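Local coordinates for protein aminopeptidase C (Lactobacillus rhamnosus, PDB 4K7C) that probably removes amino acids one at a time from the N-terminus of peptides, as a papain-like cysteine aminopeptidase of the bleomycin hydrolase type, at residues Phe111-Leu123 with Lys179-Val191. Sequence-based numbering, arbitrary orientation.
Sequences FYENVLKTADQPL and KLRKDAVTLRKLV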
loop_
_atom_site.group_PDB
_atom_site.type_symbol
_atom_site.label_atom_id
_atom_site.label_comp_id
_atom_site.label_asym_id
_atom_site.label_seq_id
_atom_site.Cartn_x
_atom_site.Cartn_y
_atom_site.Cartn_z
ATOM N N PHE A 111 3.135 5.710 44.086
ATOM C CA PHE A 111 3.396 4.305 44.236
ATOM C C PHE A 111 4.361 4.027 45.412
ATOM O O PHE A 111 4.116 3.142 46.226
ATOM C CB PHE A 111 3.955 3.734 42.920
ATOM C CG PHE A 111 4.416 2.308 43.031
ATOM C CD1 PHE A 111 3.528 1.245 42.902
ATOM C CD2 PHE A 111 5.756 2.040 43.186
ATOM C CE1 PHE A 111 4.011 -0.060 43.002
ATOM C CE2 PHE A 111 6.239 0.782 43.325
ATOM C CZ PHE A 111 5.361 -0.310 43.211
ATOM N N TYR A 112 5.444 4.781 45.503
ATOM C CA TYR A 112 6.417 4.545 46.568
ATOM C C TYR A 112 5.737 4.768 47.928
ATOM O O TYR A 112 6.025 4.050 48.903
ATOM C CB TYR A 112 7.603 5.444 46.441
ATOM C CG TYR A 112 8.451 5.249 45.223
ATOM C CD1 TYR A 112 8.700 3.981 44.682
ATOM C CD2 TYR A 112 9.073 6.344 44.597
ATOM C CE1 TYR A 112 9.550 3.784 43.589
ATOM C CE2 TYR A 112 9.925 6.171 43.505
ATOM C CZ TYR A 112 10.139 4.909 42.950
ATOM O OH TYR A 112 10.984 4.679 41.845
ATOM N N GLU A 113 4.905 5.775 48.018
ATOM C CA GLU A 113 4.254 6.096 49.296
ATOM C C GLU A 113 3.260 4.978 49.631
ATOM O O GLU A 113 3.083 4.597 50.820
ATOM C CB GLU A 113 3.600 7.487 49.266
ATOM C CG GLU A 113 4.626 8.622 49.325
ATOM C CD GLU A 113 5.387 8.617 50.645
ATOM O OE1 GLU A 113 4.691 8.334 51.677
ATOM O OE2 GLU A 113 6.620 8.867 50.658
ATOM N N ASN A 114 2.607 4.441 48.613
ATOM C CA ASN A 114 1.710 3.274 48.830
ATOM C C ASN A 114 2.428 2.024 49.271
ATOM O O ASN A 114 1.920 1.268 50.145
ATOM C CB ASN A 114 0.806 3.017 47.616
ATOM C CG ASN A 114 -0.391 3.947 47.591
ATOM O OD1 ASN A 114 -0.813 4.446 48.625
ATOM N ND2 ASN A 114 -0.969 4.185 46.399
ATOM N N VAL A 115 3.615 1.789 48.718
ATOM C CA VAL A 115 4.431 0.706 49.100
ATOM C C VAL A 115 4.919 0.866 50.562
ATOM O O VAL A 115 4.945 -0.135 51.331
ATOM C CB VAL A 115 5.707 0.595 48.211
ATOM C CG1 VAL A 115 6.659 -0.400 48.752
ATOM C CG2 VAL A 115 5.310 0.130 46.794
ATOM N N LEU A 116 5.337 2.072 50.914
ATOM C CA LEU A 116 5.745 2.371 52.300
ATOM C C LEU A 116 4.554 2.086 53.291
ATOM O O LEU A 116 4.742 1.417 54.294
ATOM C CB LEU A 116 6.287 3.793 52.409
ATOM C CG LEU A 116 7.680 3.851 51.795
ATOM C CD1 LEU A 116 8.162 5.284 51.701
ATOM C CD2 LEU A 116 8.719 3.037 52.538
ATOM N N LYS A 117 3.386 2.576 52.958
ATOM C CA LYS A 117 2.247 2.465 53.773
ATOM C C LYS A 117 1.801 1.024 53.959
ATOM O O LYS A 117 1.249 0.719 54.973
ATOM C CB LYS A 117 1.085 3.250 53.208
ATOM C CG LYS A 117 1.071 4.696 53.669
ATOM C CD LYS A 117 0.224 5.585 52.766
ATOM C CE LYS A 117 -1.222 5.120 52.698
ATOM N NZ LYS A 117 -2.019 6.106 51.903
ATOM N N THR A 118 2.112 0.135 53.024
ATOM C CA THR A 118 1.672 -1.253 53.114
ATOM C C THR A 118 2.845 -2.146 53.342
ATOM O O THR A 118 2.758 -3.353 53.214
ATOM C CB THR A 118 0.905 -1.651 51.804
ATOM O OG1 THR A 118 1.753 -1.432 50.686
ATOM C CG2 THR A 118 -0.393 -0.871 51.676
ATOM N N ALA A 119 3.972 -1.583 53.726
ATOM C CA ALA A 119 5.186 -2.358 53.782
ATOM C C ALA A 119 5.193 -3.377 54.947
ATOM O O ALA A 119 5.984 -4.297 54.889
ATOM C CB ALA A 119 6.373 -1.468 53.918
ATOM N N ASP A 120 4.311 -3.145 55.929
ATOM C CA ASP A 120 4.077 -4.070 57.085
ATOM C C ASP A 120 3.058 -5.200 56.758
ATOM O O ASP A 120 2.838 -6.102 57.552
ATOM C CB ASP A 120 3.595 -3.268 58.330
ATOM C CG ASP A 120 2.300 -2.450 58.046
ATOM O OD1 ASP A 120 1.965 -2.171 56.854
ATOM O OD2 ASP A 120 1.623 -2.035 59.025
ATOM N N GLN A 121 2.465 -5.159 55.573
ATOM C CA GLN A 121 1.469 -6.130 55.181
ATOM C C GLN A 121 2.094 -7.176 54.278
ATOM O O GLN A 121 3.077 -6.934 53.554
ATOM C CB GLN A 121 0.268 -5.444 54.487
ATOM C CG GLN A 121 -0.452 -4.412 55.355
ATOM C CD GLN A 121 -1.374 -3.507 54.530
ATOM O OE1 GLN A 121 -1.887 -3.920 53.487
ATOM N NE2 GLN A 121 -1.585 -2.267 54.987
ATOM N N PRO A 122 1.570 -8.395 54.333
ATOM C CA PRO A 122 2.163 -9.450 53.536
ATOM C C PRO A 122 2.174 -9.087 52.052
ATOM O O PRO A 122 1.195 -8.484 51.538
ATOM C CB PRO A 122 1.249 -10.656 53.813
ATOM C CG PRO A 122 0.590 -10.329 55.113
ATOM C CD PRO A 122 0.385 -8.845 55.074
ATOM N N LEU A 123 3.236 -9.505 51.388
ATOM C CA LEU A 123 3.395 -9.345 49.931
ATOM C C LEU A 123 2.253 -9.929 49.076
ATOM O O LEU A 123 1.899 -9.356 48.028
ATOM C CB LEU A 123 4.719 -9.951 49.523
ATOM C CG LEU A 123 5.459 -9.550 48.255
ATOM C CD1 LEU A 123 5.704 -8.013 48.139
ATOM C CD2 LEU A 123 6.765 -10.333 48.173
ATOM N N LYS A 179 11.058 -0.668 36.909
ATOM C CA LYS A 179 11.816 0.207 37.848
ATOM C C LYS A 179 11.062 0.325 39.213
ATOM O O LYS A 179 11.666 0.158 40.309
ATOM C CB LYS A 179 12.040 1.598 37.219
ATOM C CG LYS A 179 12.736 2.608 38.125
ATOM C CD LYS A 179 14.097 2.180 38.600
ATOM C CE LYS A 179 14.967 3.337 39.083
ATOM N NZ LYS A 179 14.298 4.147 40.054
ATOM N N LEU A 180 9.773 0.608 39.168
ATOM C CA LEU A 180 8.993 0.806 40.364
ATOM C C LEU A 180 8.908 -0.449 41.175
ATOM O O LEU A 180 9.108 -0.415 42.417
ATOM C CB LEU A 180 7.615 1.323 40.081
ATOM C CG LEU A 180 7.499 2.669 39.412
ATOM C CD1 LEU A 180 6.062 2.944 39.024
ATOM C CD2 LEU A 180 8.104 3.788 40.308
ATOM N N ARG A 181 8.749 -1.578 40.491
ATOM C CA ARG A 181 8.752 -2.879 41.221
ATOM C C ARG A 181 10.079 -3.220 41.907
ATOM O O ARG A 181 10.126 -3.700 43.059
ATOM C CB ARG A 181 8.290 -4.004 40.255
ATOM C CG ARG A 181 6.838 -3.999 39.925
ATOM C CD ARG A 181 6.539 -5.099 38.911
ATOM N NE ARG A 181 5.134 -5.070 38.531
ATOM C CZ ARG A 181 4.632 -5.015 37.305
ATOM N NH1 ARG A 181 5.401 -4.942 36.209
ATOM N NH2 ARG A 181 3.318 -5.116 37.198
ATOM N N LYS A 182 11.184 -2.961 41.257
ATOM C CA LYS A 182 12.493 -3.167 41.770
ATOM C C LYS A 182 12.675 -2.289 42.995
ATOM O O LYS A 182 13.229 -2.718 43.999
ATOM C CB LYS A 182 13.545 -2.784 40.757
ATOM C CG LYS A 182 14.942 -2.847 41.317
ATOM C CD LYS A 182 15.985 -2.505 40.288
ATOM C CE LYS A 182 17.379 -2.821 40.854
ATOM N NZ LYS A 182 17.754 -1.681 41.644
ATOM N N ASP A 183 12.282 -1.043 42.846
ATOM C CA ASP A 183 12.346 -0.100 43.991
ATOM C C ASP A 183 11.409 -0.505 45.163
ATOM O O ASP A 183 11.732 -0.256 46.353
ATOM C CB ASP A 183 12.032 1.306 43.515
ATOM C CG ASP A 183 13.129 1.923 42.691
ATOM O OD1 ASP A 183 14.303 1.453 42.725
ATOM O OD2 ASP A 183 12.795 2.939 42.016
ATOM N N ALA A 184 10.255 -1.114 44.877
ATOM C CA ALA A 184 9.362 -1.613 45.919
ATOM C C ALA A 184 10.067 -2.667 46.740
ATOM O O ALA A 184 9.937 -2.721 47.954
ATOM C CB ALA A 184 8.084 -2.207 45.316
ATOM N N VAL A 185 10.864 -3.516 46.101
ATOM C CA VAL A 185 11.663 -4.484 46.851
ATOM C C VAL A 185 12.556 -3.809 47.909
ATOM O O VAL A 185 12.597 -4.201 49.088
ATOM C CB VAL A 185 12.599 -5.311 45.957
ATOM C CG1 VAL A 185 13.316 -6.341 46.800
ATOM C CG2 VAL A 185 11.845 -6.069 44.839
ATOM N N THR A 186 13.248 -2.769 47.467
ATOM C CA THR A 186 14.225 -2.058 48.267
ATOM C C THR A 186 13.476 -1.339 49.406
ATOM O O THR A 186 13.907 -1.382 50.572
ATOM C CB THR A 186 14.952 -1.004 47.413
ATOM O OG1 THR A 186 15.627 -1.648 46.310
ATOM C CG2 THR A 186 15.933 -0.246 48.198
ATOM N N LEU A 187 12.361 -0.724 49.091
ATOM C CA LEU A 187 11.556 0.023 50.090
ATOM C C LEU A 187 10.986 -0.892 51.192
ATOM O O LEU A 187 11.087 -0.581 52.445
ATOM C CB LEU A 187 10.448 0.859 49.470
ATOM C CG LEU A 187 10.826 2.087 48.606
ATOM C CD1 LEU A 187 9.557 2.647 47.956
ATOM C CD2 LEU A 187 11.504 3.159 49.419
ATOM N N ARG A 188 10.422 -2.044 50.792
ATOM C CA ARG A 188 9.974 -3.031 51.802
ATOM C C ARG A 188 11.110 -3.534 52.690
ATOM O O ARG A 188 10.917 -3.739 53.933
ATOM C CB ARG A 188 9.145 -4.201 51.169
ATOM C CG ARG A 188 7.790 -3.746 50.589
ATOM C CD ARG A 188 6.943 -4.881 49.948
ATOM N NE ARG A 188 6.701 -6.016 50.867
ATOM C CZ ARG A 188 5.654 -6.144 51.659
ATOM N NH1 ARG A 188 4.691 -5.261 51.642
ATOM N NH2 ARG A 188 5.541 -7.227 52.466
ATOM N N LYS A 189 12.254 -3.749 52.086
ATOM C CA LYS A 189 13.428 -4.177 52.799
ATOM C C LYS A 189 13.877 -3.141 53.857
ATOM O O LYS A 189 14.096 -3.468 55.012
ATOM C CB LYS A 189 14.582 -4.432 51.850
ATOM C CG LYS A 189 15.552 -5.313 52.571
ATOM C CD LYS A 189 16.953 -5.342 52.081
ATOM C CE LYS A 189 17.604 -6.558 52.794
ATOM N NZ LYS A 189 18.897 -6.139 53.387
ATOM N N LEU A 190 13.997 -1.892 53.443
ATOM C CA LEU A 190 14.238 -0.774 54.355
ATOM C C LEU A 190 13.266 -0.762 55.534
ATOM O O LEU A 190 13.716 -0.658 56.669
ATOM C CB LEU A 190 14.182 0.577 53.604
ATOM C CG LEU A 190 15.393 0.874 52.718
ATOM C CD1 LEU A 190 15.070 1.983 51.747
ATOM C CD2 LEU A 190 16.634 1.272 53.497
ATOM N N VAL A 191 11.965 -0.880 55.297
ATOM C CA VAL A 191 11.014 -0.897 56.391
ATOM C C VAL A 191 11.233 -2.178 57.249
ATOM O O VAL A 191 11.176 -2.091 58.477
ATOM C CB VAL A 191 9.597 -0.842 55.907
ATOM C CG1 VAL A 191 8.611 -1.086 57.044
ATOM C CG2 VAL A 191 9.305 0.465 55.198
HETATM O O HOH W 1 4.319 -2.644 50.319
HETATM O O HOH W 2 8.463 -4.840 54.843
#
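R188 reaches from helix 170-192 into the turn that follows helix 96-117 and grips the carbonyl oxygen of Q121 end-on. R188 NH2 lies 2.7 Å from Q121 O, and NH1 bonds the same oxygen at 3.0 Å, with the acceptor close to the guanidinium plane. The chain is extended to CD and then bends (chi3 55°), which swings the guanidinium toward the type I turn T118-Q121. NH1 adds a weak bond to T118 O and donates to a water that in turn donates to V115 O and T118 OG1. L123 CD1 covers one guanidinium face, 3.5 Å from R188 NE, while A119 O lies over the opposite face.

Between R188 and Y112 the helices pack through aliphatic groups. V191 CG2 touches both A119 CB and L116 CD2, and V115 spreads its methyls, CG2 toward A184 CB and CG1 toward L187 CB and R188 CG. At the far end F111, its CG anti to the backbone N (chi1 173°), presents its ring edge to L180 O, with F111 CE2 3.2 Å from that oxygen. The Y112 side chain is a knob in the hole formed by K179, L180, D183 and L187; L187 CD1 lies 3.6 Å from Y112 CD1. Y112 OH lies 2.5 Å from D183 OD2 and is hydrogen-bonded to D211 OD2 of helix 197-219, while K179 NZ bridges to D183 OD2 at 2.8 Å. The result is two helix segments that run in broadly the same direction, with axes crossing at -36° and the type I beta turn T118-Q121 held by the R188 guanidinium, in the helical part of this papain-like fold.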